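PDB 5EC0: Alp7A from Bacillus subtilis, which binds adenine nucleotide as a bacterial actin-like protein and probably forms the filaments that segregate its plasmid. Local coordinates for residues A[2-7]-A[121-126]; A[31-36]-A[68-73]; A[206-211]-A[225-230]. All blocks are in the same frame, centred on the assembly; numbering follows the deposited sequence.

Contact 1 of 3, residues A[2-7]-A[121-126]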
loop_
_atom_site.group_PDB
_atom_site.type_symbol
_atom_site.label_atom_id
_atom_site.label_comp_id
_atom_site.label_asym_id
_atom_site.label_seq_id
_atom_site.Cartn_x
_atom_site.Cartn_y
_atom_site.Cartn_z
ATOM N N ASN A 2 -19.390 14.944 3.828
ATOM C CA ASN A 2 -18.580 15.311 2.685
ATOM C C ASN A 2 -17.078 15.097 2.892
ATOM O O ASN A 2 -16.491 15.595 3.852
ATOM C CB ASN A 2 -18.832 16.768 2.309
ATOM C CG ASN A 2 -17.910 17.228 1.211
ATOM O OD1 ASN A 2 -18.091 16.868 0.049
ATOM N ND2 ASN A 2 -16.885 17.989 1.575
ATOM N N ILE A 3 -16.468 14.365 1.963
ATOM C CA ILE A 3 -15.034 14.084 1.960
ATOM C C ILE A 3 -14.333 14.790 0.796
ATOM O O ILE A 3 -14.751 14.645 -0.348
ATOM C CB ILE A 3 -14.761 12.577 1.835
ATOM C CG1 ILE A 3 -15.239 11.835 3.075
ATOM C CG2 ILE A 3 -13.268 12.298 1.590
ATOM C CD1 ILE A 3 -15.086 10.349 2.925
ATOM N N SER A 4 -13.261 15.528 1.074
ATOM C CA SER A 4 -12.593 16.304 0.034
ATOM C C SER A 4 -11.628 15.454 -0.786
ATOM O O SER A 4 -11.622 15.527 -2.015
ATOM C CB SER A 4 -11.839 17.489 0.643
ATOM O OG SER A 4 -12.734 18.355 1.306
ATOM N N ARG A 5 -10.799 14.669 -0.101
ATOM C CA ARG A 5 -9.761 13.875 -0.753
ATOM C C ARG A 5 -9.745 12.462 -0.196
ATOM O O ARG A 5 -9.681 12.261 1.024
ATOM C CB ARG A 5 -8.371 14.511 -0.559
ATOM C CG ARG A 5 -8.256 15.981 -0.992
ATOM C CD ARG A 5 -6.858 16.568 -0.697
ATOM N NE ARG A 5 -6.333 16.108 0.595
ATOM C CZ ARG A 5 -6.673 16.624 1.772
ATOM N NH1 ARG A 5 -7.531 17.626 1.826
ATOM N NH2 ARG A 5 -6.162 16.133 2.895
ATOM N N MET A 6 -9.811 11.474 -1.074
ATOM C CA MET A 6 -9.614 10.108 -0.625
ATOM C C MET A 6 -8.628 9.377 -1.528
ATOM O O MET A 6 -8.857 9.222 -2.727
ATOM C CB MET A 6 -10.935 9.350 -0.566
ATOM C CG MET A 6 -10.742 7.886 -0.205
ATOM S SD MET A 6 -12.308 7.129 0.178
ATOM C CE MET A 6 -11.793 5.478 0.654
ATOM N N ASN A 7 -7.538 8.932 -0.915
ATOM C CA ASN A 7 -6.425 8.297 -1.594
ATOM C C ASN A 7 -6.243 6.866 -1.118
ATOM O O ASN A 7 -6.168 6.615 0.075
ATOM C CB ASN A 7 -5.154 9.106 -1.360
ATOM C CG ASN A 7 -5.246 10.502 -1.962
ATOM O OD1 ASN A 7 -5.552 10.667 -3.152
ATOM N ND2 ASN A 7 -4.992 11.508 -1.146
ATOM N N THR A 121 -20.480 11.997 0.120
ATOM C CA THR A 121 -19.917 12.524 -1.119
ATOM C C THR A 121 -18.381 12.643 -1.035
ATOM O O THR A 121 -17.833 13.132 -0.050
ATOM C CB THR A 121 -20.515 13.911 -1.477
ATOM O OG1 THR A 121 -20.504 14.750 -0.316
ATOM C CG2 THR A 121 -21.936 13.777 -1.970
ATOM N N ILE A 122 -17.698 12.172 -2.075
ATOM C CA ILE A 122 -16.250 12.276 -2.185
ATOM C C ILE A 122 -15.894 13.132 -3.409
ATOM O O ILE A 122 -16.216 12.764 -4.547
ATOM C CB ILE A 122 -15.581 10.885 -2.322
ATOM C CG1 ILE A 122 -15.867 10.025 -1.092
ATOM C CG2 ILE A 122 -14.076 11.024 -2.547
ATOM C CD1 ILE A 122 -15.646 8.552 -1.333
ATOM N N GLU A 123 -15.250 14.274 -3.182
ATOM C CA GLU A 123 -14.957 15.202 -4.281
ATOM C C GLU A 123 -13.904 14.625 -5.211
ATOM O O GLU A 123 -14.036 14.701 -6.424
ATOM C CB GLU A 123 -14.490 16.551 -3.743
ATOM C CG GLU A 123 -15.537 17.256 -2.905
ATOM C CD GLU A 123 -15.118 18.658 -2.504
ATOM O OE1 GLU A 123 -14.299 19.267 -3.224
ATOM O OE2 GLU A 123 -15.611 19.148 -1.471
ATOM N N TYR A 124 -12.879 14.016 -4.621
ATOM C CA TYR A 124 -11.735 13.541 -5.378
ATOM C C TYR A 124 -11.216 12.216 -4.816
ATOM O O TYR A 124 -10.654 12.177 -3.723
ATOM C CB TYR A 124 -10.627 14.601 -5.369
ATOM C CG TYR A 124 -9.547 14.356 -6.391
ATOM C CD1 TYR A 124 -9.833 14.409 -7.755
ATOM C CD2 TYR A 124 -8.231 14.097 -6.001
ATOM C CE1 TYR A 124 -8.843 14.200 -8.714
ATOM C CE2 TYR A 124 -7.229 13.881 -6.958
ATOM C CZ TYR A 124 -7.544 13.930 -8.308
ATOM O OH TYR A 124 -6.567 13.725 -9.250
ATOM N N PHE A 125 -11.456 11.137 -5.553
ATOM C CA PHE A 125 -10.963 9.809 -5.203
ATOM C C PHE A 125 -9.738 9.528 -6.045
ATOM O O PHE A 125 -9.724 9.810 -7.251
ATOM C CB PHE A 125 -12.038 8.734 -5.445
ATOM C CG PHE A 125 -11.565 7.308 -5.202
ATOM C CD1 PHE A 125 -10.967 6.567 -6.215
ATOM C CD2 PHE A 125 -11.751 6.699 -3.957
ATOM C CE1 PHE A 125 -10.544 5.264 -5.990
ATOM C CE2 PHE A 125 -11.329 5.399 -3.728
ATOM C CZ PHE A 125 -10.731 4.683 -4.733
ATOM N N GLN A 126 -8.722 8.945 -5.424
ATOM C CA GLN A 126 -7.514 8.640 -6.146
ATOM C C GLN A 126 -6.960 7.300 -5.676
ATOM O O GLN A 126 -6.899 7.004 -4.467
ATOM C CB GLN A 126 -6.499 9.772 -5.953
ATOM C CG GLN A 126 -5.534 9.948 -7.067
ATOM C CD GLN A 126 -4.598 11.128 -6.864
ATOM O OE1 GLN A 126 -4.045 11.648 -7.831
ATOM N NE2 GLN A 126 -4.400 11.544 -5.606
#
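Ile3 and Ile122 lie side by side near the start of a parallel strand pair, 2-7 beside 121-126, in the nucleotide-binding domain fold that actin-like proteins share. Both chains turn a corner together, at Ser4 and Glu123, and in-register pairing resumes beyond it. The tight side carries Ile3, Met6, Ile122 and Phe125, apolar residues that suit a face buried under helix 95-112. CG1 of Ile122 reaches CB of Ile3 at 4.0 Å, while its CD1 touches SD of Met6 at 3.9 Å. Met6 runs fully extended from a CG anti to the backbone N (chi1 175°), alongside Phe125, and brings its sulfur to the edge of that ring, a Met-aromatic contact 5.4 Å from SD to the ring centroid. Backbone bonds such as Ile3 N to Thr121 O, 2.7 Å, join the chains on both sides of the corner.

The other face is polar, and its solvent end is looser. Exposed Asn2 offers ND2 to OE2 of Glu123 in a weak bond of 3.5 Å, whereas OE1 of Glu123 has a salt bridge to Lys380. Farther along, beneath helix 364-386, the polar groups are buried and amides serve well because they both give and accept: ND2 of Asn7 bonds Glu370 and Ser373, and OE1 of Gln126 takes Arg178. Between these two amides, Gln126 NE2 donates in its own plane to Asn7 OD1 at 2.8 Å, standing 37° out of the acceptor's carbonyl plane.

Contact 2 of 3, residues A[31-36]-A[68-73]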
loop_
_atom_site.group_PDB
_atom_site.type_symbol
_atom_site.label_atom_id
_atom_site.label_comp_id
_atom_site.label_asym_id
_atom_site.label_seq_id
_atom_site.Cartn_x
_atom_site.Cartn_y
_atom_site.Cartn_z
ATOM N N VAL A 31 -13.721 -12.120 2.055
ATOM C CA VAL A 31 -14.321 -13.435 1.908
ATOM C C VAL A 31 -15.812 -13.310 1.624
ATOM O O VAL A 31 -16.549 -12.701 2.396
ATOM C CB VAL A 31 -14.090 -14.300 3.163
ATOM C CG1 VAL A 31 -14.916 -15.566 3.107
ATOM C CG2 VAL A 31 -12.614 -14.645 3.292
ATOM N N GLU A 32 -16.251 -13.872 0.504
ATOM C CA GLU A 32 -17.662 -13.831 0.167
ATOM C C GLU A 32 -18.403 -14.975 0.817
ATOM O O GLU A 32 -18.013 -16.144 0.706
ATOM C CB GLU A 32 -17.878 -13.868 -1.343
ATOM C CG GLU A 32 -19.350 -14.014 -1.717
ATOM C CD GLU A 32 -19.639 -13.720 -3.183
ATOM O OE1 GLU A 32 -20.812 -13.453 -3.509
ATOM O OE2 GLU A 32 -18.704 -13.761 -4.010
ATOM N N ILE A 33 -19.483 -14.633 1.505
ATOM C CA ILE A 33 -20.302 -15.623 2.184
ATOM C C ILE A 33 -21.745 -15.485 1.708
ATOM O O ILE A 33 -22.068 -14.553 0.982
ATOM C CB ILE A 33 -20.217 -15.445 3.705
ATOM C CG1 ILE A 33 -20.816 -14.090 4.102
ATOM C CG2 ILE A 33 -18.757 -15.518 4.160
ATOM C CD1 ILE A 33 -20.765 -13.787 5.587
ATOM N N SER A 34 -22.619 -16.395 2.124
ATOM C CA SER A 34 -24.006 -16.359 1.663
ATOM C C SER A 34 -24.859 -15.522 2.608
ATOM O O SER A 34 -24.386 -15.091 3.659
ATOM C CB SER A 34 -24.579 -17.774 1.545
ATOM O OG SER A 34 -24.833 -18.324 2.826
ATOM N N LYS A 35 -26.114 -15.291 2.235
ATOM C CA LYS A 35 -27.017 -14.511 3.073
ATOM C C LYS A 35 -27.237 -15.177 4.435
ATOM O O LYS A 35 -27.157 -14.518 5.476
ATOM C CB LYS A 35 -28.362 -14.300 2.367
ATOM C CG LYS A 35 -29.449 -13.688 3.247
ATOM C CD LYS A 35 -30.682 -13.339 2.435
ATOM C CE LYS A 35 -31.804 -12.790 3.305
ATOM N NZ LYS A 35 -32.480 -13.847 4.126
ATOM N N GLU A 36 -27.499 -16.480 4.439
ATOM C CA GLU A 36 -27.788 -17.140 5.697
ATOM C C GLU A 36 -26.521 -17.237 6.540
ATOM O O GLU A 36 -26.600 -17.219 7.758
ATOM C CB GLU A 36 -28.400 -18.530 5.481
ATOM C CG GLU A 36 -27.442 -19.675 5.743
ATOM C CD GLU A 36 -28.008 -21.022 5.377
ATOM O OE1 GLU A 36 -29.175 -21.084 4.928
ATOM O OE2 GLU A 36 -27.275 -22.019 5.537
ATOM N N TYR A 68 -22.747 -10.783 -0.068
ATOM C CA TYR A 68 -22.345 -10.582 1.325
ATOM C C TYR A 68 -20.843 -10.863 1.519
ATOM O O TYR A 68 -20.344 -11.915 1.115
ATOM C CB TYR A 68 -23.209 -11.475 2.245
ATOM C CG TYR A 68 -24.697 -11.194 2.117
ATOM C CD1 TYR A 68 -25.455 -11.759 1.094
ATOM C CD2 TYR A 68 -25.342 -10.336 3.003
ATOM C CE1 TYR A 68 -26.815 -11.480 0.963
ATOM C CE2 TYR A 68 -26.696 -10.061 2.889
ATOM C CZ TYR A 68 -27.428 -10.629 1.869
ATOM O OH TYR A 68 -28.774 -10.342 1.758
ATOM N N PHE A 69 -20.128 -9.923 2.127
ATOM C CA PHE A 69 -18.673 -10.024 2.242
ATOM C C PHE A 69 -18.153 -9.757 3.643
ATOM O O PHE A 69 -18.560 -8.796 4.292
ATOM C CB PHE A 69 -17.963 -9.040 1.287
ATOM C CG PHE A 69 -18.362 -9.186 -0.151
ATOM C CD1 PHE A 69 -19.449 -8.479 -0.660
ATOM C CD2 PHE A 69 -17.657 -10.026 -0.996
ATOM C CE1 PHE A 69 -19.833 -8.620 -1.988
ATOM C CE2 PHE A 69 -18.033 -10.173 -2.327
ATOM C CZ PHE A 69 -19.124 -9.470 -2.823
ATOM N N LEU A 70 -17.228 -10.605 4.079
ATOM C CA LEU A 70 -16.364 -10.315 5.212
ATOM C C LEU A 70 -15.152 -9.560 4.691
ATOM O O LEU A 70 -14.538 -9.976 3.712
ATOM C CB LEU A 70 -15.928 -11.605 5.925
ATOM C CG LEU A 70 -17.048 -12.502 6.461
ATOM C CD1 LEU A 70 -16.543 -13.895 6.896
ATOM C CD2 LEU A 70 -17.755 -11.804 7.613
ATOM N N VAL A 71 -14.807 -8.456 5.348
ATOM C CA VAL A 71 -13.723 -7.589 4.907
ATOM C C VAL A 71 -12.696 -7.342 6.005
ATOM O O VAL A 71 -13.055 -7.071 7.150
ATOM C CB VAL A 71 -14.248 -6.217 4.454
ATOM C CG1 VAL A 71 -13.096 -5.345 3.979
ATOM C CG2 VAL A 71 -15.364 -6.363 3.404
ATOM N N GLY A 72 -11.419 -7.402 5.652
ATOM C CA GLY A 72 -10.374 -7.076 6.600
ATOM C C GLY A 72 -10.177 -8.164 7.636
ATOM O O GLY A 72 -10.268 -9.361 7.329
ATOM N N GLU A 73 -9.917 -7.739 8.870
ATOM C CA GLU A 73 -9.578 -8.651 9.955
ATOM C C GLU A 73 -10.687 -9.663 10.244
ATOM O O GLU A 73 -10.401 -10.765 10.707
ATOM C CB GLU A 73 -9.247 -7.861 11.226
ATOM C CG GLU A 73 -8.561 -8.670 12.316
ATOM C CD GLU A 73 -7.205 -9.223 11.882
ATOM O OE1 GLU A 73 -6.407 -8.451 11.304
ATOM O OE2 GLU A 73 -6.939 -10.423 12.129
HETATM O O HOH W 1 -22.651 -13.487 -1.382
#
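Val31 and Leu70 form a hydrogen-bonded pair of two antiparallel strands whose short axes run 147° apart, with Val31 N to Leu70 O and Leu70 N to Val31 O both 2.8 Å. Next to it Glu32 faces Phe69 as a non-hydrogen-bonded pair, and Ile33 N reaches Tyr68 O at 2.9 Å. Beyond that bond the strands part, and a water fills the fork: it donates to Ile33 O and Glu32 OE1 and accepts from Tyr68 N.

On the face of Val31, Ile33 and Leu70, branched aliphatic chains pack together. Ile33 crosses Leu70 at about a right angle, CG2 lying 3.9 Å from Leu70 CD1. Tyr68 swings its ring beneath the first turn of the helix that follows Ser34, the N-cap residue. With CG anti to its carbonyl carbon (chi1 -58°), the Tyr68 ring takes Lys35 CA over one face, 3.9 Å from the centroid in a CH-pi contact, while Lys35 CB touches Tyr68 CE1 at 3.5 Å and the methylenes follow the ring out to OH. Replacing Tyr68 by an alanine is likely to leave the start of this helix without its aromatic floor and the methylenes of Lys35 freer to move. On the other face, the extended Glu32 lays CB 3.8 Å from Phe69 CE2 and sends its carboxylate on to Arg67, a charged residue suited to this solvent-facing position.

Strand 65-71 is flanked by strands 22-33 and 56-62; Phe69 and Val71 pack on Val99 of helix 95-112, and Leu57 of strand 56-62 touches Ile33 and Leu70.

Contact 3 of 3, residues A[206-211]-A[225-230]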
loop_
_atom_site.group_PDB
_atom_site.type_symbol
_atom_site.label_atom_id
_atom_site.label_comp_id
_atom_site.label_asym_id
_atom_site.label_seq_id
_atom_site.Cartn_x
_atom_site.Cartn_y
_atom_site.Cartn_z
ATOM N N TYR A 206 21.149 13.377 -10.590
ATOM C CA TYR A 206 21.395 11.958 -10.781
ATOM C C TYR A 206 20.122 11.290 -11.271
ATOM O O TYR A 206 19.027 11.566 -10.765
ATOM C CB TYR A 206 21.895 11.305 -9.478
ATOM C CG TYR A 206 23.194 11.881 -8.930
ATOM C CD1 TYR A 206 23.193 13.016 -8.126
ATOM C CD2 TYR A 206 24.421 11.283 -9.210
ATOM C CE1 TYR A 206 24.382 13.553 -7.631
ATOM C CE2 TYR A 206 25.606 11.810 -8.721
ATOM C CZ TYR A 206 25.580 12.939 -7.925
ATOM O OH TYR A 206 26.761 13.456 -7.427
ATOM N N ASP A 207 20.249 10.441 -12.284
ATOM C CA ASP A 207 19.154 9.534 -12.588
ATOM C C ASP A 207 18.966 8.650 -11.347
ATOM O O ASP A 207 19.938 8.296 -10.678
ATOM C CB ASP A 207 19.438 8.691 -13.827
ATOM C CG ASP A 207 19.569 9.528 -15.096
ATOM O OD1 ASP A 207 19.079 10.681 -15.146
ATOM O OD2 ASP A 207 20.164 9.008 -16.059
ATOM N N VAL A 208 17.726 8.311 -11.034
ATOM C CA VAL A 208 17.437 7.558 -9.836
ATOM C C VAL A 208 16.627 6.315 -10.154
ATOM O O VAL A 208 15.612 6.386 -10.864
ATOM C CB VAL A 208 16.673 8.432 -8.806
ATOM C CG1 VAL A 208 16.108 7.581 -7.672
ATOM C CG2 VAL A 208 17.601 9.498 -8.254
ATOM N N VAL A 209 17.072 5.176 -9.626
ATOM C CA VAL A 209 16.265 3.970 -9.690
ATOM C C VAL A 209 15.369 3.834 -8.447
ATOM O O VAL A 209 15.841 3.526 -7.334
ATOM C CB VAL A 209 17.139 2.714 -9.853
ATOM C CG1 VAL A 209 16.272 1.461 -9.908
ATOM C CG2 VAL A 209 17.980 2.833 -11.111
ATOM N N PHE A 210 14.073 4.078 -8.643
ATOM C CA PHE A 210 13.086 3.901 -7.570
ATOM C C PHE A 210 12.793 2.434 -7.381
ATOM O O PHE A 210 12.340 1.786 -8.320
ATOM C CB PHE A 210 11.791 4.630 -7.889
ATOM C CG PHE A 210 11.621 5.929 -7.168
ATOM C CD1 PHE A 210 12.695 6.774 -6.960
ATOM C CD2 PHE A 210 10.367 6.318 -6.719
ATOM C CE1 PHE A 210 12.532 7.991 -6.299
ATOM C CE2 PHE A 210 10.191 7.516 -6.047
ATOM C CZ PHE A 210 11.279 8.362 -5.841
ATOM N N CYS A 211 13.049 1.908 -6.183
ATOM C CA CYS A 211 12.833 0.484 -5.914
ATOM C C CYS A 211 11.719 0.241 -4.900
ATOM O O CYS A 211 11.933 0.322 -3.687
ATOM C CB CYS A 211 14.117 -0.161 -5.417
ATOM S SG CYS A 211 15.496 0.101 -6.524
ATOM N N ALA A 225 17.271 12.588 -14.040
ATOM C CA ALA A 225 17.762 13.588 -13.092
ATOM C C ALA A 225 16.724 14.626 -12.663
ATOM O O ALA A 225 16.067 15.234 -13.492
ATOM C CB ALA A 225 18.992 14.299 -13.701
ATOM N N GLY A 226 16.590 14.835 -11.357
ATOM C CA GLY A 226 15.575 15.745 -10.850
ATOM C C GLY A 226 14.215 15.090 -10.611
ATOM O O GLY A 226 13.204 15.775 -10.520
ATOM N N LEU A 227 14.198 13.765 -10.515
ATOM C CA LEU A 227 12.971 13.012 -10.237
ATOM C C LEU A 227 11.859 13.349 -11.240
ATOM O O LEU A 227 10.693 13.532 -10.872
ATOM C CB LEU A 227 12.498 13.266 -8.798
ATOM C CG LEU A 227 13.562 13.000 -7.720
ATOM C CD1 LEU A 227 13.064 13.384 -6.336
ATOM C CD2 LEU A 227 14.042 11.539 -7.736
ATOM N N LYS A 228 12.247 13.409 -12.510
ATOM C CA LYS A 228 11.356 13.766 -13.608
ATOM C C LYS A 228 10.602 12.525 -14.066
ATOM O O LYS A 228 10.963 11.418 -13.674
ATOM C CB LYS A 228 12.169 14.395 -14.758
ATOM C CG LYS A 228 12.729 15.769 -14.405
ATOM C CD LYS A 228 13.701 16.297 -15.439
ATOM C CE LYS A 228 14.236 17.669 -15.031
ATOM N NZ LYS A 228 13.118 18.591 -14.667
ATOM N N PRO A 229 9.542 12.697 -14.881
ATOM C CA PRO A 229 8.795 11.501 -15.281
ATOM C C PRO A 229 9.658 10.527 -16.087
ATOM O O PRO A 229 10.594 10.950 -16.764
ATOM C CB PRO A 229 7.654 12.063 -16.146
ATOM C CG PRO A 229 7.551 13.495 -15.792
ATOM C CD PRO A 229 8.937 13.931 -15.421
ATOM N N PRO A 230 9.347 9.228 -16.004
ATOM C CA PRO A 230 10.049 8.210 -16.796
ATOM C C PRO A 230 9.979 8.556 -18.272
ATOM O O PRO A 230 8.974 9.117 -18.699
ATOM C CB PRO A 230 9.275 6.923 -16.489
ATOM C CG PRO A 230 8.613 7.193 -15.164
ATOM C CD PRO A 230 8.293 8.649 -15.153
HETATM O O HOH W 2 16.050 11.749 -10.647
#
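Leu227 reaches back to Val208 and Phe210 of strand 207-213, in the mixed sheet of the domain that belongs to the actin ATPase clan. The loop carrying it follows the hairpin made by this strand and strand 218-223. From CB, which meets nothing on the strand, the chain continues to CG, set anti to the carbonyl carbon (chi1 -54°), from which the CD2 branch reaches the strand. Only at this tip is there contact: Leu227 CD2 lies 4.1 Å from both Val208 CG2 and Phe210 CE1. The leucine crosses the phenylalanine at about a right angle and meets its ring obliquely. A long, forked aliphatic chain suits this place, since it spans from the loop to two buried side chains; Ile188 of helix 185-189 and Phe203 add to the same apolar cluster.

At the open end of the hairpin, where strand 207-213 starts, the contact turns polar. A water links the backbones, accepting from Leu227 N at 2.7 Å and lying 3.0 Å from Tyr206 O. The same carbonyl oxygen meets CA of Ala225 at 3.3 Å in a C-H...O contact, a close approach to which the small methyl of alanine offers little hindrance. Asp207 divides its carboxylate between two partners, OD2 going to Lys320 in a salt bridge, which would probably favour the charged form. Asp207 OD1 uses its anti lone pair, away from OD2, to receive Ala225 N at 2.9 Å in a bond bent to 142°.

Contacts 1 and 2 join strands of one large sheet, and helix 95-112 packs against both; contact 3 belongs to the second sheet, on the far side of the chain's centre from contact 2. Contact 1 has the most buried residues and is the only parallel pairing, with an apolar face under one helix and a polar face largely under another. Contact 2, about 26 Å from it between centres, is antiparallel and more open, with Tyr68 and aliphatic side chains carrying most of the packing and the methylenes of Glu32 and Lys35 adding to it. Contact 3 has no strand pairing across it: a loop is tied to a strand by one carboxylate, one water and one leucine tip.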